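Local atomic coordinates of endoglucanase (PDB entry 1VHO), a protein that probably acts as a metal-dependent aminopeptidase of the M42 family, with two divalent cations bound per subunit, despite its name. Residues G19-E24 with S201-T206; F64-D69 with I224-T229; S49-K54 with D195-F200; M12-L17 with S29-V34. One frame throughout, in Å; residues are numbered along the deposited sequence. Where two conformers were deposited one is given.

Contact 1 of 4, residues G19-E24 with S201-T206; sequences GPSGYE and SVQEET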
loop_
_atom_site.group_PDB
_atom_site.type_symbol
_atom_site.label_atom_id
_atom_site.label_comp_id
_atom_site.label_asym_id
_atom_site.label_seq_id
_atom_site.Cartn_x
_atom_site.Cartn_y
_atom_site.Cartn_z
ATOM N N GLY A 19 3.246 -5.525 -8.087
ATOM C CA GLY A 19 1.784 -5.624 -8.275
ATOM C C GLY A 19 1.229 -4.285 -8.733
ATOM O O GLY A 19 0.593 -3.534 -7.973
ATOM N N PRO A 20 1.602 -3.830 -9.927
ATOM C CA PRO A 20 1.143 -2.562 -10.462
ATOM C C PRO A 20 -0.389 -2.637 -10.632
ATOM O O PRO A 20 -0.901 -3.746 -10.724
ATOM C CB PRO A 20 1.825 -2.455 -11.833
ATOM C CG PRO A 20 2.076 -3.892 -12.207
ATOM C CD PRO A 20 2.431 -4.586 -10.920
ATOM N N SER A 21 -1.032 -1.504 -10.560
ATOM C CA SER A 21 -2.514 -1.470 -10.641
ATOM C C SER A 21 -3.015 -2.365 -11.770
ATOM O O SER A 21 -2.534 -2.237 -12.916
ATOM C CB SER A 21 -2.954 -0.031 -10.922
ATOM O OG SER A 21 -2.395 0.804 -9.897
ATOM N N GLY A 22 -3.984 -3.206 -11.447
ATOM C CA GLY A 22 -4.567 -4.111 -12.437
ATOM C C GLY A 22 -3.910 -5.463 -12.487
ATOM O O GLY A 22 -4.422 -6.400 -13.132
ATOM N N TYR A 23 -2.685 -5.601 -11.966
ATOM C CA TYR A 23 -1.915 -6.846 -12.027
ATOM C C TYR A 23 -1.341 -7.173 -10.644
ATOM O O TYR A 23 -0.149 -7.445 -10.485
ATOM C CB TYR A 23 -0.740 -6.653 -13.032
ATOM C CG TYR A 23 -1.222 -6.044 -14.347
ATOM C CD1 TYR A 23 -1.748 -6.870 -15.345
ATOM C CD2 TYR A 23 -1.221 -4.684 -14.552
ATOM C CE1 TYR A 23 -2.261 -6.316 -16.508
ATOM C CE2 TYR A 23 -1.718 -4.110 -15.729
ATOM C CZ TYR A 23 -2.222 -4.962 -16.704
ATOM O OH TYR A 23 -2.719 -4.407 -17.865
ATOM N N GLU A 24 -2.188 -7.110 -9.614
ATOM C CA GLU A 24 -1.736 -7.328 -8.238
ATOM C C GLU A 24 -1.730 -8.775 -7.813
ATOM O O GLU A 24 -1.320 -9.055 -6.661
ATOM C CB GLU A 24 -2.673 -6.542 -7.255
ATOM C CG GLU A 24 -2.813 -5.071 -7.595
ATOM C CD GLU A 24 -3.988 -4.704 -8.469
ATOM O OE1 GLU A 24 -4.547 -5.532 -9.191
ATOM O OE2 GLU A 24 -4.376 -3.525 -8.459
ATOM N N SER A 201 -7.228 -4.668 -0.729
ATOM C CA SER A 201 -7.901 -4.234 -1.922
ATOM C C SER A 201 -7.039 -3.928 -3.132
ATOM O O SER A 201 -6.092 -3.146 -3.045
ATOM C CB SER A 201 -8.669 -2.913 -1.592
ATOM O OG SER A 201 -9.615 -2.632 -2.605
ATOM N N VAL A 202 -7.497 -4.469 -4.279
ATOM C CA VAL A 202 -6.768 -4.172 -5.524
ATOM C C VAL A 202 -7.366 -2.941 -6.173
ATOM O O VAL A 202 -8.432 -2.436 -5.795
ATOM C CB VAL A 202 -6.781 -5.368 -6.486
ATOM C CG1 VAL A 202 -6.096 -6.558 -5.843
ATOM C CG2 VAL A 202 -8.243 -5.709 -6.853
ATOM N N GLN A 203 -6.711 -2.417 -7.208
ATOM C CA GLN A 203 -7.145 -1.200 -7.843
ATOM C C GLN A 203 -8.539 -1.220 -8.468
ATOM O O GLN A 203 -9.242 -0.212 -8.367
ATOM C CB GLN A 203 -6.147 -0.805 -8.949
ATOM C CG GLN A 203 -6.201 0.698 -9.245
ATOM C CD GLN A 203 -6.832 0.952 -10.600
ATOM O OE1 GLN A 203 -7.126 -0.008 -11.309
ATOM N NE2 GLN A 203 -7.016 2.222 -10.929
ATOM N N GLU A 204 -8.935 -2.328 -9.068
ATOM C CA GLU A 204 -10.218 -2.379 -9.753
ATOM C C GLU A 204 -11.456 -2.494 -8.898
ATOM O O GLU A 204 -12.533 -2.697 -9.505
ATOM C CB GLU A 204 -10.170 -3.476 -10.833
ATOM C CG GLU A 204 -9.340 -3.034 -12.047
ATOM C CD GLU A 204 -9.085 -4.147 -13.042
ATOM O OE1 GLU A 204 -9.856 -5.137 -13.061
ATOM O OE2 GLU A 204 -8.116 -4.059 -13.838
ATOM N N GLU A 205 -11.411 -2.314 -7.590
ATOM C CA GLU A 205 -12.587 -2.386 -6.746
ATOM C C GLU A 205 -13.286 -1.034 -6.749
ATOM O O GLU A 205 -12.656 -0.007 -6.976
ATOM C CB GLU A 205 -12.247 -2.756 -5.284
ATOM C CG GLU A 205 -11.496 -4.074 -5.175
ATOM C CD GLU A 205 -12.361 -5.293 -5.341
ATOM O OE1 GLU A 205 -13.568 -5.122 -5.608
ATOM O OE2 GLU A 205 -11.894 -6.436 -5.202
ATOM N N THR A 206 -14.582 -1.038 -6.388
ATOM C CA THR A 206 -15.322 0.219 -6.363
ATOM C C THR A 206 -14.977 1.046 -5.143
ATOM O O THR A 206 -14.975 2.283 -5.211
ATOM C CB THR A 206 -16.839 -0.041 -6.425
ATOM O OG1 THR A 206 -17.247 -0.816 -5.286
ATOM C CG2 THR A 206 -17.156 -0.846 -7.681
HETATM O O HOH W 1 -6.141 -6.078 -15.462
HETATM O O HOH W 2 -7.018 -4.410 -9.876
#
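Glu24 and Gln203 show how a single carboxylate can join two loops: a type II turn, Pro20 to Tyr23, faces a type I turn, Val202 to Glu205, and Glu24 spans the gap at the N-cap of helix 25-35. The side chain sets out toward Val202, its CB lying 3.7 Å from Val202 CG1. CG continues past the same valine, and a bend at chi2 (93°) turns the carboxylate over it, bringing Glu24 CD to 3.5 Å from Val202 CB. The two oxygens then divide the work. Glu24 OE1 accepts a bond from a water at 2.8 Å, and that water in turn takes the backbone N-H of Glu204. Glu24 OE2 receives two backbone donors: Gln203 N across the contact at 2.9 Å, with a nearly straight N-H...O angle of 169°, and Gly22 N from the turn just before it at 3.0 Å. They arrive from opposite faces of the carboxylate plane, an approach that should restrict its rotation. Beside this, Ser21 CB packs on Gln203 CG at 3.7 Å, while the serine hydroxyl bonds to Asp69. The second turn carries Glu204, the predicted proton acceptor, and Glu205, a predicted zinc ligand, so Glu24 grips the loop that presents them. Farther out, a second water donates to both Gly22 O, at 2.9 Å, and Glu204 OE2.

Contact 2 of 4, residues F64-D69 with I224-T229; sequences FFAHVD and IVMDVT
Phe65 lies between Ile224 and Met226 in the parallel pairing of strand 64-67 with strand 224-229, deep in the central sheet, and the backbone bonds come first. Phe65 uses both of its polar atoms: its N donates to Ile224 O at 3.0 Å, and its O accepts from Met226 N at 2.9 Å. Beyond this the strands part, and a water bridges the opening, accepting from His67 N and donating to Met226 O.

The apolar contacts alternate between the two faces. On the face of Phe64 and Ile224 the side chains run side by side, Phe64 CE1 meeting Ile224 CD1 at 3.6 Å. Phe64 CG stands anti to the carbonyl carbon (chi1 -60°), which carries the ring alongside the isoleucine, and Leu327 of helix 317-333 packs against both. An alanine at Phe64 is likely to leave Ile224 and Leu327 without their aromatic neighbour and open a gap beneath the helix. On the other face, Phe65 CD1 approaches Val225 CG2 more loosely, at 4.2 Å.

The chemistry thus changes along the strands, from apolar packing to a water bridge and polar side chains, His67 and Asp227, both predicted ligands of the first zinc.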
loop_
_atom_site.group_PDB
_atom_site.type_symbol
_atom_site.label_atom_id
_atom_site.label_comp_id
_atom_site.label_asym_id
_atom_site.label_seq_id
_atom_site.Cartn_x
_atom_site.Cartn_y
_atom_site.Cartn_z
ATOM N N PHE A 64 -10.689 -4.063 8.751
ATOM C CA PHE A 64 -9.458 -3.285 8.602
ATOM C C PHE A 64 -9.157 -3.292 7.087
ATOM O O PHE A 64 -9.244 -4.391 6.505
ATOM C CB PHE A 64 -8.288 -3.856 9.373
ATOM C CG PHE A 64 -8.463 -3.968 10.866
ATOM C CD1 PHE A 64 -9.109 -2.978 11.590
ATOM C CD2 PHE A 64 -8.011 -5.083 11.544
ATOM C CE1 PHE A 64 -9.295 -3.114 12.964
ATOM C CE2 PHE A 64 -8.150 -5.203 12.921
ATOM C CZ PHE A 64 -8.794 -4.216 13.635
ATOM N N PHE A 65 -8.791 -2.161 6.506
ATOM C CA PHE A 65 -8.614 -2.131 5.052
ATOM C C PHE A 65 -7.263 -1.551 4.623
ATOM O O PHE A 65 -6.845 -0.512 5.165
ATOM C CB PHE A 65 -9.700 -1.176 4.468
ATOM C CG PHE A 65 -11.139 -1.620 4.643
ATOM C CD1 PHE A 65 -11.853 -1.227 5.789
ATOM C CD2 PHE A 65 -11.752 -2.407 3.713
ATOM C CE1 PHE A 65 -13.168 -1.649 5.937
ATOM C CE2 PHE A 65 -13.078 -2.822 3.851
ATOM C CZ PHE A 65 -13.784 -2.432 4.990
ATOM N N ALA A 66 -6.700 -2.055 3.528
ATOM C CA ALA A 66 -5.431 -1.508 2.998
ATOM C C ALA A 66 -5.387 -1.688 1.474
ATOM O O ALA A 66 -5.997 -2.648 0.979
ATOM C CB ALA A 66 -4.244 -2.238 3.631
ATOM N N HIS A 67 -4.782 -0.754 0.758
ATOM C CA HIS A 67 -4.636 -0.910 -0.700
ATOM C C HIS A 67 -3.392 -1.799 -0.940
ATOM O O HIS A 67 -2.497 -1.859 -0.074
ATOM C CB HIS A 67 -4.360 0.445 -1.356
ATOM C CG HIS A 67 -5.428 1.470 -1.255
ATOM N ND1 HIS A 67 -6.479 1.532 -2.159
ATOM C CD2 HIS A 67 -5.613 2.499 -0.376
ATOM C CE1 HIS A 67 -7.260 2.545 -1.849
ATOM N NE2 HIS A 67 -6.755 3.144 -0.783
ATOM N N VAL A 68 -3.251 -2.373 -2.135
ATOM C CA VAL A 68 -2.104 -3.258 -2.367
ATOM C C VAL A 68 -1.267 -2.893 -3.583
ATOM O O VAL A 68 -0.131 -3.400 -3.669
ATOM C CB VAL A 68 -2.488 -4.743 -2.546
ATOM C CG1 VAL A 68 -3.320 -5.304 -1.390
ATOM C CG2 VAL A 68 -3.241 -4.979 -3.839
ATOM N N ASP A 69 -1.809 -2.086 -4.507
ATOM C CA ASP A 69 -1.069 -1.801 -5.731
ATOM C C ASP A 69 0.063 -0.828 -5.620
ATOM O O ASP A 69 0.402 -0.227 -4.574
ATOM C CB ASP A 69 -2.070 -1.363 -6.854
ATOM C CG ASP A 69 -2.631 0.033 -6.656
ATOM O OD1 ASP A 69 -2.535 0.577 -5.531
ATOM O OD2 ASP A 69 -3.207 0.658 -7.576
ATOM N N ILE A 224 -11.552 0.358 10.191
ATOM C CA ILE A 224 -10.338 1.178 10.353
ATOM C C ILE A 224 -9.618 1.112 8.986
ATOM O O ILE A 224 -9.260 0.026 8.548
ATOM C CB ILE A 224 -9.469 0.717 11.507
ATOM C CG1 ILE A 224 -10.320 0.596 12.817
ATOM C CG2 ILE A 224 -8.309 1.703 11.704
ATOM C CD1 ILE A 224 -9.392 0.354 14.053
ATOM N N VAL A 225 -9.462 2.250 8.345
ATOM C CA VAL A 225 -8.828 2.319 7.026
ATOM C C VAL A 225 -7.374 2.722 7.225
ATOM O O VAL A 225 -7.106 3.678 7.930
ATOM C CB VAL A 225 -9.520 3.350 6.105
ATOM C CG1 VAL A 225 -8.742 3.617 4.834
ATOM C CG2 VAL A 225 -10.940 2.895 5.791
HETATM N N MSE A 226 -6.466 2.025 6.539
HETATM C CA MSE A 226 -5.053 2.328 6.681
HETATM C C MSE A 226 -4.622 3.319 5.593
HETATM O O MSE A 226 -5.027 3.149 4.439
HETATM C CB MSE A 226 -4.236 1.048 6.412
HETATM C CG MSE A 226 -4.477 -0.128 7.319
HETATM SE SE MSE A 226 -3.756 0.238 9.059
HETATM C CE MSE A 226 -5.305 0.979 9.907
ATOM N N ASP A 227 -3.651 4.145 5.930
ATOM C CA ASP A 227 -3.111 5.055 4.921
ATOM C C ASP A 227 -1.686 5.389 5.374
ATOM O O ASP A 227 -1.182 4.768 6.320
ATOM C CB ASP A 227 -3.955 6.322 4.812
ATOM C CG ASP A 227 -3.905 6.965 3.434
ATOM O OD1 ASP A 227 -2.978 6.716 2.628
ATOM O OD2 ASP A 227 -4.826 7.748 3.121
ATOM N N VAL A 228 -1.033 6.277 4.652
ATOM C CA VAL A 228 0.303 6.724 5.045
ATOM C C VAL A 228 0.272 8.267 5.019
ATOM O O VAL A 228 -0.600 8.828 4.335
ATOM C CB VAL A 228 1.447 6.242 4.135
ATOM C CG1 VAL A 228 1.654 4.713 4.321
ATOM C CG2 VAL A 228 1.086 6.542 2.686
ATOM N N THR A 229 1.188 8.871 5.759
ATOM C CA THR A 229 1.219 10.350 5.739
ATOM C C THR A 229 2.595 10.845 6.117
ATOM O O THR A 229 3.447 10.143 6.642
ATOM C CB THR A 229 0.221 10.861 6.822
ATOM O OG1 THR A 229 -0.022 12.263 6.653
ATOM C CG2 THR A 229 0.804 10.665 8.229
HETATM O O HOH W 3 -3.990 1.484 2.252
#

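Contact 3 of 4, residues S49-K54 with D195-F200; sequences SLIGYK and DVYVVF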
loop_
_atom_site.group_PDB
_atom_site.type_symbol
_atom_site.label_atom_id
_atom_site.label_comp_id
_atom_site.label_asym_id
_atom_site.label_seq_id
_atom_site.Cartn_x
_atom_site.Cartn_y
_atom_site.Cartn_z
ATOM N N SER A 49 -9.114 -9.029 -4.939
ATOM C CA SER A 49 -8.833 -8.543 -3.571
ATOM C C SER A 49 -8.831 -9.736 -2.639
ATOM O O SER A 49 -9.412 -10.801 -2.984
ATOM C CB SER A 49 -9.824 -7.505 -3.098
ATOM O OG SER A 49 -9.768 -6.277 -3.810
ATOM N N LEU A 50 -8.159 -9.655 -1.502
ATOM C CA LEU A 50 -8.093 -10.742 -0.568
ATOM C C LEU A 50 -8.671 -10.321 0.792
ATOM O O LEU A 50 -8.347 -9.223 1.269
ATOM C CB LEU A 50 -6.632 -11.207 -0.401
ATOM C CG LEU A 50 -6.370 -12.294 0.633
ATOM C CD1 LEU A 50 -6.761 -13.674 0.101
ATOM C CD2 LEU A 50 -4.893 -12.324 1.039
ATOM N N ILE A 51 -9.571 -11.111 1.345
ATOM C CA ILE A 51 -10.160 -10.810 2.666
ATOM C C ILE A 51 -9.825 -11.926 3.631
ATOM O O ILE A 51 -10.166 -13.103 3.369
ATOM C CB ILE A 51 -11.684 -10.571 2.633
ATOM C CG1 ILE A 51 -12.022 -9.302 1.868
ATOM C CG2 ILE A 51 -12.213 -10.435 4.098
ATOM C CD1 ILE A 51 -11.995 -9.389 0.347
ATOM N N GLY A 52 -9.060 -11.639 4.685
ATOM C CA GLY A 52 -8.703 -12.687 5.670
ATOM C C GLY A 52 -9.815 -12.661 6.737
ATOM O O GLY A 52 -10.148 -11.522 7.168
ATOM N N TYR A 53 -10.304 -13.793 7.177
ATOM C CA TYR A 53 -11.365 -13.790 8.205
ATOM C C TYR A 53 -10.921 -14.525 9.456
ATOM O O TYR A 53 -10.467 -15.677 9.402
ATOM C CB TYR A 53 -12.652 -14.400 7.647
ATOM C CG TYR A 53 -13.715 -14.673 8.692
ATOM C CD1 TYR A 53 -14.219 -13.631 9.454
ATOM C CD2 TYR A 53 -14.199 -15.949 8.938
ATOM C CE1 TYR A 53 -15.191 -13.835 10.406
ATOM C CE2 TYR A 53 -15.190 -16.174 9.894
ATOM C CZ TYR A 53 -15.677 -15.107 10.613
ATOM O OH TYR A 53 -16.643 -15.273 11.584
ATOM N N LYS A 54 -10.961 -13.806 10.575
ATOM C CA LYS A 54 -10.540 -14.402 11.856
ATOM C C LYS A 54 -11.717 -14.284 12.835
ATOM O O LYS A 54 -12.155 -13.186 13.215
ATOM C CB LYS A 54 -9.278 -13.748 12.375
ATOM C CG LYS A 54 -8.791 -14.189 13.736
ATOM C CD LYS A 54 -8.441 -15.662 13.799
ATOM C CE LYS A 54 -8.261 -16.097 15.263
ATOM N NZ LYS A 54 -7.247 -15.270 15.944
ATOM N N ASP A 195 -15.172 -10.303 15.666
ATOM C CA ASP A 195 -14.852 -11.102 14.477
ATOM C C ASP A 195 -14.051 -10.099 13.616
ATOM O O ASP A 195 -14.487 -8.936 13.517
ATOM C CB ASP A 195 -16.098 -11.565 13.754
ATOM C CG ASP A 195 -16.812 -12.680 14.550
ATOM O OD1 ASP A 195 -16.219 -13.292 15.450
ATOM O OD2 ASP A 195 -17.989 -12.895 14.232
ATOM N N VAL A 196 -12.930 -10.507 13.062
ATOM C CA VAL A 196 -12.107 -9.545 12.315
ATOM C C VAL A 196 -12.015 -9.867 10.843
ATOM O O VAL A 196 -11.746 -11.030 10.482
ATOM C CB VAL A 196 -10.691 -9.530 12.934
ATOM C CG1 VAL A 196 -9.725 -8.670 12.118
ATOM C CG2 VAL A 196 -10.763 -8.988 14.377
ATOM N N TYR A 197 -12.186 -8.851 10.006
ATOM C CA TYR A 197 -12.087 -9.013 8.572
ATOM C C TYR A 197 -10.960 -8.077 8.095
ATOM O O TYR A 197 -11.029 -6.882 8.364
ATOM C CB TYR A 197 -13.361 -8.656 7.837
ATOM C CG TYR A 197 -14.525 -9.573 8.192
ATOM C CD1 TYR A 197 -15.202 -9.380 9.401
ATOM C CD2 TYR A 197 -14.883 -10.629 7.366
ATOM C CE1 TYR A 197 -16.239 -10.206 9.760
ATOM C CE2 TYR A 197 -15.937 -11.462 7.733
ATOM C CZ TYR A 197 -16.620 -11.232 8.898
ATOM O OH TYR A 197 -17.683 -12.026 9.284
ATOM N N VAL A 198 -9.949 -8.671 7.476
ATOM C CA VAL A 198 -8.781 -7.873 7.030
ATOM C C VAL A 198 -8.807 -7.838 5.529
ATOM O O VAL A 198 -8.668 -8.888 4.869
ATOM C CB VAL A 198 -7.521 -8.469 7.650
ATOM C CG1 VAL A 198 -6.328 -7.653 7.264
ATOM C CG2 VAL A 198 -7.638 -8.496 9.188
ATOM N N VAL A 199 -8.896 -6.633 4.954
ATOM C CA VAL A 199 -9.087 -6.512 3.517
ATOM C C VAL A 199 -7.926 -5.848 2.771
ATOM O O VAL A 199 -7.514 -4.738 3.095
ATOM C CB VAL A 199 -10.358 -5.663 3.299
ATOM C CG1 VAL A 199 -10.683 -5.502 1.808
ATOM C CG2 VAL A 199 -11.550 -6.222 4.082
ATOM N N PHE A 200 -7.394 -6.586 1.819
ATOM C CA PHE A 200 -6.301 -6.160 0.948
ATOM C C PHE A 200 -6.917 -5.909 -0.434
ATOM O O PHE A 200 -7.126 -6.824 -1.250
ATOM C CB PHE A 200 -5.209 -7.247 0.904
ATOM C CG PHE A 200 -4.664 -7.640 2.259
ATOM C CD1 PHE A 200 -5.265 -8.665 2.987
ATOM C CD2 PHE A 200 -3.579 -6.986 2.813
ATOM C CE1 PHE A 200 -4.759 -9.038 4.233
ATOM C CE2 PHE A 200 -3.085 -7.314 4.070
ATOM C CZ PHE A 200 -3.685 -8.370 4.781
HETATM O O HOH W 4 -18.652 -13.328 11.768
#
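Leu50 and Phe200 form one of three hydrogen-bonded antiparallel pairs here, each joined by two backbone bonds. Phe200 N meets Leu50 O at 2.9 Å, and Leu50 N returns the bond to Phe200 O; Gly52 with Val198 and Lys54 with Val196 repeat the pattern. A water at the ends of the Tyr53 and Asp195 side chains adds a link, bonding to Tyr53 OH at 2.8 Å and donating to Asp195 OD2 at 2.6 Å.

These strands lie next to each other in the mixed sheet of the M42 catalytic fold, where 195-201 runs between 50-54 and the parallel strand 61-67. Ser49, just before strand 50-54, bonds through OG to Glu205, a predicted zinc ligand.

On the face of Ile51, Tyr53, Tyr197 and Val199, the two tyrosines form an offset stack, ring centroids 4.7 Å apart and planes inclined by 30°. Tyr53 CD1 sits over one face of the Tyr197 ring, 3.3 Å from Tyr197 CE2. The Tyr197 ring gets there with CG anti to the carbonyl carbon (chi1 -64°). A serine in place of Tyr197 would probably leave Tyr53 without its stacking partner and Lys61 without the hydroxyl that bonds its NZ. Ile51 CG1 touches Val199 CG2 at 3.8 Å. The opposite face carries Leu50 and Phe200, with Leu50 CD2 4.2 Å from Phe200 CD1 and Ile31 of helix 25-35 packed against both.

Contact 4 of 4, residues M12-L17 with S29-V34; sequences MELSNL and SYIKSV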
loop_
_atom_site.group_PDB
_atom_site.type_symbol
_atom_site.label_atom_id
_atom_site.label_comp_id
_atom_site.label_asym_id
_atom_site.label_seq_id
_atom_site.Cartn_x
_atom_site.Cartn_y
_atom_site.Cartn_z
HETATM N N MSE A 12 10.385 -5.329 3.580
HETATM C CA MSE A 12 11.236 -5.390 2.369
HETATM C C MSE A 12 10.699 -6.359 1.337
HETATM O O MSE A 12 10.610 -6.052 0.111
HETATM C CB MSE A 12 12.673 -5.773 2.803
HETATM C CG MSE A 12 13.375 -4.586 3.463
HETATM SE SE MSE A 12 15.228 -5.045 3.723
HETATM C CE MSE A 12 15.036 -6.304 5.117
ATOM N N GLU A 13 10.164 -7.507 1.790
ATOM C CA GLU A 13 9.642 -8.490 0.843
ATOM C C GLU A 13 8.378 -7.933 0.163
ATOM O O GLU A 13 8.251 -8.123 -1.049
ATOM C CB GLU A 13 9.334 -9.853 1.486
ATOM C CG GLU A 13 10.607 -10.529 1.982
ATOM C CD GLU A 13 10.403 -11.984 2.417
ATOM O OE1 GLU A 13 9.299 -12.510 2.576
ATOM O OE2 GLU A 13 11.436 -12.637 2.625
ATOM N N LEU A 14 7.540 -7.221 0.916
ATOM C CA LEU A 14 6.290 -6.673 0.331
ATOM C C LEU A 14 6.631 -5.575 -0.670
ATOM O O LEU A 14 6.056 -5.511 -1.738
ATOM C CB LEU A 14 5.363 -6.133 1.423
ATOM C CG LEU A 14 4.601 -7.210 2.252
ATOM C CD1 LEU A 14 3.979 -6.562 3.497
ATOM C CD2 LEU A 14 3.539 -7.829 1.360
ATOM N N SER A 15 7.622 -4.762 -0.306
ATOM C CA SER A 15 8.061 -3.681 -1.210
ATOM C C SER A 15 8.641 -4.231 -2.514
ATOM O O SER A 15 8.341 -3.690 -3.603
ATOM C CB SER A 15 9.127 -2.887 -0.440
ATOM O OG SER A 15 9.740 -1.962 -1.340
ATOM N N ASN A 16 9.429 -5.300 -2.437
ATOM C CA ASN A 16 10.070 -5.848 -3.643
ATOM C C ASN A 16 9.116 -6.528 -4.607
ATOM O O ASN A 16 9.455 -6.586 -5.803
ATOM C CB ASN A 16 11.212 -6.808 -3.285
ATOM C CG ASN A 16 12.397 -6.077 -2.675
ATOM O OD1 ASN A 16 12.631 -4.892 -2.907
ATOM N ND2 ASN A 16 13.201 -6.800 -1.889
ATOM N N LEU A 17 8.033 -7.152 -4.147
ATOM C CA LEU A 17 7.056 -7.761 -5.040
ATOM C C LEU A 17 6.479 -6.721 -6.021
ATOM O O LEU A 17 6.332 -5.530 -5.690
ATOM C CB LEU A 17 5.871 -8.267 -4.200
ATOM C CG LEU A 17 6.251 -9.401 -3.223
ATOM C CD1 LEU A 17 5.099 -9.525 -2.210
ATOM C CD2 LEU A 17 6.446 -10.686 -4.017
ATOM N N SER A 29 -0.970 -13.202 -3.789
ATOM C CA SER A 29 -0.582 -14.600 -3.530
ATOM C C SER A 29 0.388 -14.662 -2.374
ATOM O O SER A 29 0.322 -15.560 -1.521
ATOM C CB SER A 29 0.114 -15.209 -4.781
ATOM O OG SER A 29 0.521 -16.523 -4.428
ATOM N N TYR A 30 1.328 -13.687 -2.322
ATOM C CA TYR A 30 2.259 -13.676 -1.178
ATOM C C TYR A 30 1.515 -13.418 0.134
ATOM O O TYR A 30 1.762 -14.103 1.139
ATOM C CB TYR A 30 3.304 -12.562 -1.412
ATOM C CG TYR A 30 4.289 -12.338 -0.281
ATOM C CD1 TYR A 30 3.903 -11.502 0.791
ATOM C CD2 TYR A 30 5.505 -12.939 -0.212
ATOM C CE1 TYR A 30 4.770 -11.275 1.853
ATOM C CE2 TYR A 30 6.397 -12.716 0.841
ATOM C CZ TYR A 30 5.995 -11.873 1.875
ATOM O OH TYR A 30 6.860 -11.678 2.925
ATOM N N ILE A 31 0.648 -12.399 0.158
ATOM C CA ILE A 31 -0.064 -12.072 1.416
ATOM C C ILE A 31 -0.943 -13.248 1.829
ATOM O O ILE A 31 -0.957 -13.586 3.010
ATOM C CB ILE A 31 -0.925 -10.808 1.253
ATOM C CG1 ILE A 31 -0.000 -9.617 0.923
ATOM C CG2 ILE A 31 -1.801 -10.533 2.466
ATOM C CD1 ILE A 31 -0.787 -8.402 0.433
ATOM N N LYS A 32 -1.616 -13.876 0.868
ATOM C CA LYS A 32 -2.443 -15.047 1.195
ATOM C C LYS A 32 -1.630 -16.105 1.900
ATOM O O LYS A 32 -2.023 -16.673 2.944
ATOM C CB LYS A 32 -3.133 -15.591 -0.056
ATOM C CG LYS A 32 -3.962 -16.834 0.185
ATOM C CD LYS A 32 -4.673 -17.287 -1.092
ATOM C CE LYS A 32 -5.540 -18.520 -0.793
ATOM N NZ LYS A 32 -4.727 -19.604 -0.149
ATOM N N SER A 33 -0.413 -16.383 1.423
ATOM C CA SER A 33 0.424 -17.385 2.067
ATOM C C SER A 33 0.941 -17.004 3.434
ATOM O O SER A 33 1.101 -17.924 4.303
ATOM C CB SER A 33 1.560 -17.726 1.090
ATOM O OG SER A 33 2.314 -18.817 1.514
ATOM N N VAL A 34 1.271 -15.718 3.673
ATOM C CA VAL A 34 1.799 -15.399 4.995
ATOM C C VAL A 34 0.634 -15.304 6.000
ATOM O O VAL A 34 0.927 -15.495 7.201
ATOM C CB VAL A 34 2.564 -14.056 4.954
ATOM C CG1 VAL A 34 3.067 -13.630 6.317
ATOM C CG2 VAL A 34 3.744 -14.170 3.978
#
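Tyr30 reaches across from helix 29-34 like a plank laid between two helices, and three residues of 12-17 take hold of different parts of it. Its CG is anti to the backbone N (chi1 176°), which sends the ring straight out from the helix so that the hydroxyl ends beside Glu13. There the tyrosine OH donates to Glu13 OE1 at 2.6 Å, a short bond directed at the anti lone pair of the carboxylate. The glutamate crosses the ring at about a right angle, with OE1 at the ring edge and the carboxylate plane turned 76° from the aromatic one. Glu13 CB also lies close to the hydroxyl, 3.4 Å from Tyr30 OH. The other oxygen, Glu13 OE2, makes a salt bridge with Lys9, and this second partner should steady the carboxylate in its role as acceptor.

Nearer the root of the tyrosine, Leu17 comes in over a face of the ring. Its CD1 stands 4.0 Å from the centroid, a CH-pi contact displaced toward Tyr30 CG, which it approaches to 3.5 Å. Leu14 also crosses the tyrosine at about a right angle, placing CD2 at 3.7 Å from Tyr30 CE1; the same methyl continues inward to Ile31 CG1 at 4.0 Å. Beneath them, Cys177 of helix 171-187 touches both Leu14 and Ile31, so polar grip at the outer end gives way to apolar packing within.

The segment axes run 155° apart in direction and 11.3 Å from each other, a wide spacing that the long tyrosine bridges: an antiparallel helical hairpin, here the N-terminal one packed on helix 171-187.

Followed from the N terminus, the chain first closes contact 4, a short loop that pairs helices 7-16 and 25-35. Residues 19-24, inside that loop, open contact 1, so contacts 4 and 1 cross. Strands 50-54 and 61-67 then open contacts 3 and 2. Residues 195-200 complete contact 3, and 201-206, following directly, complete contact 1, whose larger loop therefore encloses contact 3. Contact 2 closes last, at 224-229, crossing both. Contacts 2 and 3 share one sheet, linked where strand 61-67 pairs with 195-201; Leu50 and Phe200 rest on helix 25-35 of contact 4; and contact 1 ties the interhelical loop to the end of the sheet bearing the predicted metal ligands.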